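Local coordinates for protein involved in catabolism of external DNA (Legionella pneumophila subsp. pneumophila, PDB 2OO3), which probably methylates the N6 position of adenine 2030 in 23S ribosomal RNA, with S-adenosyl-L-methionine as the methyl donor, at residues 46-51 against 96-101; 84-89 against 103-108. All coordinates share one frame; numbering follows the deposited sequence.

How the interactions relate
Interaction 1 pairs two short strands, 48-50 and 98-100. Interaction 2 packs helix 81-90 against helix 102-109. Their centres lie about 10 Å apart, on the same side of the chain's centre. Along the chain the segments alternate: 46-51, 84-89, 96-101, 103-108. Strand 98-100 thus sits between the two helices in sequence, and it touches both of them. Ile48 of interaction 1 also meets Tyr104 of interaction 2. Helix 102-109 packs on strand 115-119 of the main sheet. Tyr99 and Phe105 both approach His20, a predicted S-adenosyl-L-methionine-binding residue, so both contacts border the probable cofactor site.

Interaction 1. Residues 46-51 against 96-101; sequences RGIYDL and LSYYPG
Strands 48-50 and 98-100 pair as a small two-stranded antiparallel sheet, separate from the main eight-stranded sheet. Tyr49 and Tyr99 form its hydrogen-bonded pair. Tyr49 N gives to Tyr99 O at 2.8 Å, and Tyr99 N gives back to Tyr49 O. Further backbone bonds follow at both ends, Leu51 N to Ser97 O and Gly101 N to Gly47 O.

Ile48, Asp50, Tyr98 and Pro100 share one face of this sheet. There the Tyr98 ring lies across the neighbouring strand. Asp50 CA sits over the ring centre, 3.8 Å from the Tyr98 centroid and 11° off the normal, a CH-pi contact. The Asp50 carboxylate is nearly parallel to the ring, with planes 16° apart; its OD1 accepts from Lys52 N. Ile48 CD1 reaches Tyr98 CE1 at 3.9 Å.

Tyr49 and Tyr99 point to the other face. Tyr49 CG is anti to its carbonyl carbon (chi1 -61°), and the ring runs back toward the Gly47 end of its own strand. Its edge lies against the Gly101 backbone, with Tyr49 CE2 3.6 Å from Gly101 CA. Leu51 CD2 packs on Tyr99 CB at 3.9 Å, while Leu51 CD1 meets Leu96 CG at 4.0 Å.

The Tyr99 hydroxyl hydrogen-bonds to His20 and Tyr83. Gly101 is the N-cap of helix 102-109, next to Ser102. His20 and Ser102 are predicted S-adenosyl-L-methionine-binding residues, so this two-stranded antiparallel sheet borders the probable cofactor site of a Rossmann-like methyltransferase.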
loop_
_atom_site.group_PDB
_atom_site.type_symbol
_atom_site.label_atom_id
_atom_site.label_comp_id
_atom_site.label_asym_id
_atom_site.label_seq_id
_atom_site.Cartn_x
_atom_site.Cartn_y
_atom_site.Cartn_z
ATOM N N ARG A 46 -4.459 7.268 10.480
ATOM C CA ARG A 46 -4.930 8.635 10.699
ATOM C C ARG A 46 -4.861 9.487 9.435
ATOM O O ARG A 46 -5.390 10.600 9.410
ATOM C CB ARG A 46 -4.168 9.286 11.847
ATOM C CG ARG A 46 -2.699 9.409 11.595
ATOM C CD ARG A 46 -1.992 10.182 12.706
ATOM N NE ARG A 46 -2.169 9.580 14.027
ATOM C CZ ARG A 46 -1.897 10.207 15.172
ATOM N NH1 ARG A 46 -1.438 11.464 15.155
ATOM N NH2 ARG A 46 -2.089 9.588 16.332
ATOM N N GLY A 47 -4.226 8.983 8.382
ATOM C CA GLY A 47 -4.304 9.642 7.052
ATOM C C GLY A 47 -3.166 10.603 6.694
ATOM O O GLY A 47 -2.818 10.724 5.550
ATOM N N ILE A 48 -2.658 11.346 7.667
ATOM C CA ILE A 48 -1.506 12.235 7.501
ATOM C C ILE A 48 -0.644 12.102 8.767
ATOM O O ILE A 48 -1.159 11.832 9.857
ATOM C CB ILE A 48 -1.896 13.746 7.233
ATOM C CG1 ILE A 48 -2.563 14.389 8.465
ATOM C CG2 ILE A 48 -2.825 13.881 6.004
ATOM C CD1 ILE A 48 -3.021 15.893 8.273
ATOM N N TYR A 49 0.663 12.268 8.606
ATOM C CA TYR A 49 1.636 12.015 9.686
ATOM C C TYR A 49 2.550 13.201 9.836
ATOM O O TYR A 49 3.209 13.621 8.866
ATOM C CB TYR A 49 2.430 10.709 9.407
ATOM C CG TYR A 49 1.455 9.555 9.349
ATOM C CD1 TYR A 49 1.092 8.867 10.517
ATOM C CD2 TYR A 49 0.823 9.211 8.161
ATOM C CE1 TYR A 49 0.163 7.855 10.500
ATOM C CE2 TYR A 49 -0.123 8.190 8.129
ATOM C CZ TYR A 49 -0.447 7.521 9.318
ATOM O OH TYR A 49 -1.393 6.528 9.319
ATOM N N ASP A 50 2.544 13.772 11.044
ATOM C CA ASP A 50 3.399 14.873 11.412
ATOM C C ASP A 50 4.726 14.270 11.809
ATOM O O ASP A 50 4.809 13.545 12.801
ATOM C CB ASP A 50 2.773 15.610 12.592
ATOM C CG ASP A 50 3.601 16.825 13.067
ATOM O OD1 ASP A 50 4.742 17.057 12.610
ATOM O OD2 ASP A 50 3.071 17.554 13.941
ATOM N N LEU A 51 5.753 14.548 11.012
ATOM C CA LEU A 51 7.083 14.029 11.235
ATOM C C LEU A 51 7.857 14.809 12.318
ATOM O O LEU A 51 8.946 14.403 12.721
ATOM C CB LEU A 51 7.868 14.077 9.924
ATOM C CG LEU A 51 7.315 13.265 8.749
ATOM C CD1 LEU A 51 8.275 13.466 7.603
ATOM C CD2 LEU A 51 7.119 11.739 9.075
ATOM N N LEU A 96 10.741 18.292 4.678
ATOM C CA LEU A 96 9.732 17.300 4.968
ATOM C C LEU A 96 9.189 17.465 6.386
ATOM O O LEU A 96 9.899 17.216 7.371
ATOM C CB LEU A 96 10.358 15.927 4.786
ATOM C CG LEU A 96 9.628 14.811 4.071
ATOM C CD1 LEU A 96 9.038 15.262 2.724
ATOM C CD2 LEU A 96 10.610 13.647 3.885
ATOM N N SER A 97 7.941 17.902 6.494
ATOM C CA SER A 97 7.310 18.107 7.782
ATOM C C SER A 97 6.210 17.087 7.993
ATOM O O SER A 97 5.984 16.676 9.126
ATOM C CB SER A 97 6.674 19.505 7.884
ATOM O OG SER A 97 7.678 20.516 7.881
ATOM N N TYR A 98 5.540 16.726 6.887
ATOM C CA TYR A 98 4.416 15.788 6.873
ATOM C C TYR A 98 4.655 14.670 5.881
ATOM O O TYR A 98 5.200 14.891 4.780
ATOM C CB TYR A 98 3.095 16.512 6.538
ATOM C CG TYR A 98 2.356 16.933 7.796
ATOM C CD1 TYR A 98 1.255 16.212 8.256
ATOM C CD2 TYR A 98 2.815 18.016 8.569
ATOM C CE1 TYR A 98 0.584 16.604 9.463
ATOM C CE2 TYR A 98 2.163 18.402 9.765
ATOM C CZ TYR A 98 1.065 17.695 10.190
ATOM O OH TYR A 98 0.436 18.070 11.373
ATOM N N TYR A 99 4.245 13.471 6.260
ATOM C CA TYR A 99 4.153 12.372 5.302
ATOM C C TYR A 99 2.675 11.937 5.142
ATOM O O TYR A 99 1.987 11.744 6.150
ATOM C CB TYR A 99 5.039 11.182 5.769
ATOM C CG TYR A 99 5.102 10.061 4.746
ATOM C CD1 TYR A 99 5.893 10.186 3.615
ATOM C CD2 TYR A 99 4.331 8.910 4.893
ATOM C CE1 TYR A 99 5.952 9.173 2.672
ATOM C CE2 TYR A 99 4.352 7.898 3.934
ATOM C CZ TYR A 99 5.189 8.043 2.835
ATOM O OH TYR A 99 5.208 7.097 1.863
ATOM N N PRO A 100 2.190 11.779 3.886
ATOM C CA PRO A 100 0.793 11.368 3.703
ATOM C C PRO A 100 0.573 9.884 3.963
ATOM O O PRO A 100 1.470 9.058 3.729
ATOM C CB PRO A 100 0.499 11.705 2.233
ATOM C CG PRO A 100 1.776 12.129 1.607
ATOM C CD PRO A 100 2.896 11.951 2.606
ATOM N N GLY A 101 -0.602 9.541 4.468
ATOM C CA GLY A 101 -0.959 8.133 4.583
ATOM C C GLY A 101 -1.612 7.729 3.278
ATOM O O GLY A 101 -1.902 8.594 2.449
#

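Interaction 2. Residues 84-89 against 103-108; sequences ISVIKQ and PYFAIN
The Tyr104 ring presents its edge to Val86, with Val86 CG1 in the ring plane, 3.5 Å from Tyr104 CD2. The Phe105 ring takes the same methyl obliquely, Val86 CG1 lying 3.6 Å from Phe105 CD1. With CG1 anti to its backbone N (chi1 176°), Val86 wedges between these two aromatic side chains. Its other methyl, CG2, meets Asn108 CB at 3.8 Å.

The Gln89 amide is turned 74° from the Tyr104 ring and stands oblique to the Asn108 amide. Tyr104 OH donates to Gln89 OE1 at 2.5 Å, a length so short that its exact value is doubtful. Gln89 NE2 donates to Asn108 OD1 at 2.6 Å, on a lone pair of that oxygen. Asn108 ND2 adds only a weak bond to Gln89 OE1. The nearly straight bond from Asn108 ND2 to Tyr104 O, 3.0 Å long, holds the Asn108 amide. Asn108 N reaches Tyr104 O from the opposite face of the carbonyl.

The two helical segments cross at 106°, with axes 10.2 Å apart. Pro100 of strand 98-100 packs on Val86, Ile87 and Phe105. Helix 81-90 also touches helix 66-71 through Ile84 and Ile87. Helix 102-109 packs on strand 115-119 of the main sheet through Pro103, Ala106 and Ile107.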
loop_
_atom_site.group_PDB
_atom_site.type_symbol
_atom_site.label_atom_id
_atom_site.label_comp_id
_atom_site.label_asym_id
_atom_site.label_seq_id
_atom_site.Cartn_x
_atom_site.Cartn_y
_atom_site.Cartn_z
ATOM N N ILE A 84 5.828 11.448 -5.573
ATOM C CA ILE A 84 6.473 12.692 -5.207
ATOM C C ILE A 84 5.525 13.889 -5.198
ATOM O O ILE A 84 5.622 14.741 -4.323
ATOM C CB ILE A 84 7.742 12.961 -6.109
ATOM C CG1 ILE A 84 8.825 11.876 -5.855
ATOM C CG2 ILE A 84 8.363 14.359 -5.843
ATOM C CD1 ILE A 84 9.379 11.822 -4.403
ATOM N N SER A 85 4.648 13.993 -6.194
ATOM C CA SER A 85 3.786 15.182 -6.293
ATOM C C SER A 85 2.887 15.279 -5.068
ATOM O O SER A 85 2.638 16.375 -4.590
ATOM C CB SER A 85 2.928 15.195 -7.563
ATOM O OG SER A 85 1.908 14.238 -7.448
ATOM N N VAL A 86 2.417 14.140 -4.551
ATOM C CA VAL A 86 1.572 14.177 -3.339
ATOM C C VAL A 86 2.364 14.634 -2.091
ATOM O O VAL A 86 1.853 15.402 -1.240
ATOM C CB VAL A 86 0.867 12.812 -3.094
ATOM C CG1 VAL A 86 0.077 12.813 -1.793
ATOM C CG2 VAL A 86 -0.050 12.484 -4.247
ATOM N N ILE A 87 3.596 14.150 -1.966
ATOM C CA ILE A 87 4.458 14.537 -0.853
ATOM C C ILE A 87 4.796 16.038 -0.953
ATOM O O ILE A 87 4.854 16.752 0.063
ATOM C CB ILE A 87 5.728 13.673 -0.828
ATOM C CG1 ILE A 87 5.342 12.216 -0.514
ATOM C CG2 ILE A 87 6.740 14.135 0.255
ATOM C CD1 ILE A 87 6.281 11.317 -1.055
ATOM N N LYS A 88 5.018 16.498 -2.179
ATOM C CA LYS A 88 5.222 17.937 -2.429
ATOM C C LYS A 88 3.995 18.729 -1.964
ATOM O O LYS A 88 4.136 19.752 -1.290
ATOM C CB LYS A 88 5.463 18.172 -3.925
ATOM C CG LYS A 88 5.975 19.577 -4.259
ATOM C CD LYS A 88 6.487 19.656 -5.743
ATOM C CE LYS A 88 7.771 18.847 -5.989
ATOM N NZ LYS A 88 8.165 18.867 -7.476
ATOM N N GLN A 89 2.799 18.242 -2.311
ATOM C CA GLN A 89 1.547 18.958 -2.060
ATOM C C GLN A 89 1.288 19.133 -0.596
ATOM O O GLN A 89 0.895 20.214 -0.162
ATOM C CB GLN A 89 0.363 18.171 -2.612
ATOM C CG GLN A 89 -0.963 18.927 -2.492
ATOM C CD GLN A 89 -2.115 17.994 -2.522
ATOM O OE1 GLN A 89 -2.456 17.407 -1.520
ATOM N NE2 GLN A 89 -2.704 17.815 -3.695
ATOM N N PRO A 103 -4.658 6.979 2.493
ATOM C CA PRO A 103 -5.878 7.712 2.066
ATOM C C PRO A 103 -5.588 9.065 1.381
ATOM O O PRO A 103 -6.298 9.422 0.465
ATOM C CB PRO A 103 -6.604 7.976 3.407
ATOM C CG PRO A 103 -6.135 6.918 4.302
ATOM C CD PRO A 103 -4.663 6.780 3.964
ATOM N N TYR A 104 -4.548 9.779 1.825
ATOM C CA TYR A 104 -4.148 11.050 1.217
ATOM C C TYR A 104 -3.643 10.852 -0.216
ATOM O O TYR A 104 -3.975 11.642 -1.110
ATOM C CB TYR A 104 -3.106 11.766 2.104
ATOM C CG TYR A 104 -2.960 13.236 1.788
ATOM C CD1 TYR A 104 -3.668 14.199 2.520
ATOM C CD2 TYR A 104 -2.093 13.671 0.789
ATOM C CE1 TYR A 104 -3.570 15.572 2.215
ATOM C CE2 TYR A 104 -1.948 15.061 0.507
ATOM C CZ TYR A 104 -2.702 15.983 1.220
ATOM O OH TYR A 104 -2.577 17.324 0.953
ATOM N N PHE A 105 -2.890 9.786 -0.475
ATOM C CA PHE A 105 -2.583 9.440 -1.878
ATOM C C PHE A 105 -3.848 9.158 -2.706
ATOM O O PHE A 105 -3.998 9.662 -3.854
ATOM C CB PHE A 105 -1.603 8.244 -1.934
ATOM C CG PHE A 105 -0.212 8.573 -1.414
ATOM C CD1 PHE A 105 0.700 9.290 -2.212
ATOM C CD2 PHE A 105 0.187 8.158 -0.157
ATOM C CE1 PHE A 105 1.997 9.594 -1.729
ATOM C CE2 PHE A 105 1.491 8.448 0.331
ATOM C CZ PHE A 105 2.376 9.174 -0.457
ATOM N N ALA A 106 -4.754 8.343 -2.171
ATOM C CA ALA A 106 -5.936 7.933 -2.944
ATOM C C ALA A 106 -6.850 9.119 -3.309
ATOM O O ALA A 106 -7.354 9.243 -4.431
ATOM C CB ALA A 106 -6.709 6.824 -2.194
ATOM N N ILE A 107 -7.049 10.010 -2.349
ATOM C CA ILE A 107 -7.874 11.178 -2.571
ATOM C C ILE A 107 -7.252 12.055 -3.649
ATOM O O ILE A 107 -7.954 12.678 -4.430
ATOM C CB ILE A 107 -8.096 11.947 -1.233
ATOM C CG1 ILE A 107 -9.047 11.154 -0.331
ATOM C CG2 ILE A 107 -8.733 13.271 -1.501
ATOM C CD1 ILE A 107 -9.095 11.637 1.191
ATOM N N ASN A 108 -5.927 12.068 -3.733
ATOM C CA ASN A 108 -5.283 12.849 -4.782
ATOM C C ASN A 108 -5.433 12.278 -6.179
ATOM O O ASN A 108 -5.669 13.033 -7.120
ATOM C CB ASN A 108 -3.803 13.122 -4.468
ATOM C CG ASN A 108 -3.623 14.424 -3.734
ATOM O OD1 ASN A 108 -3.565 15.502 -4.351
ATOM N ND2 ASN A 108 -3.614 14.350 -2.409
#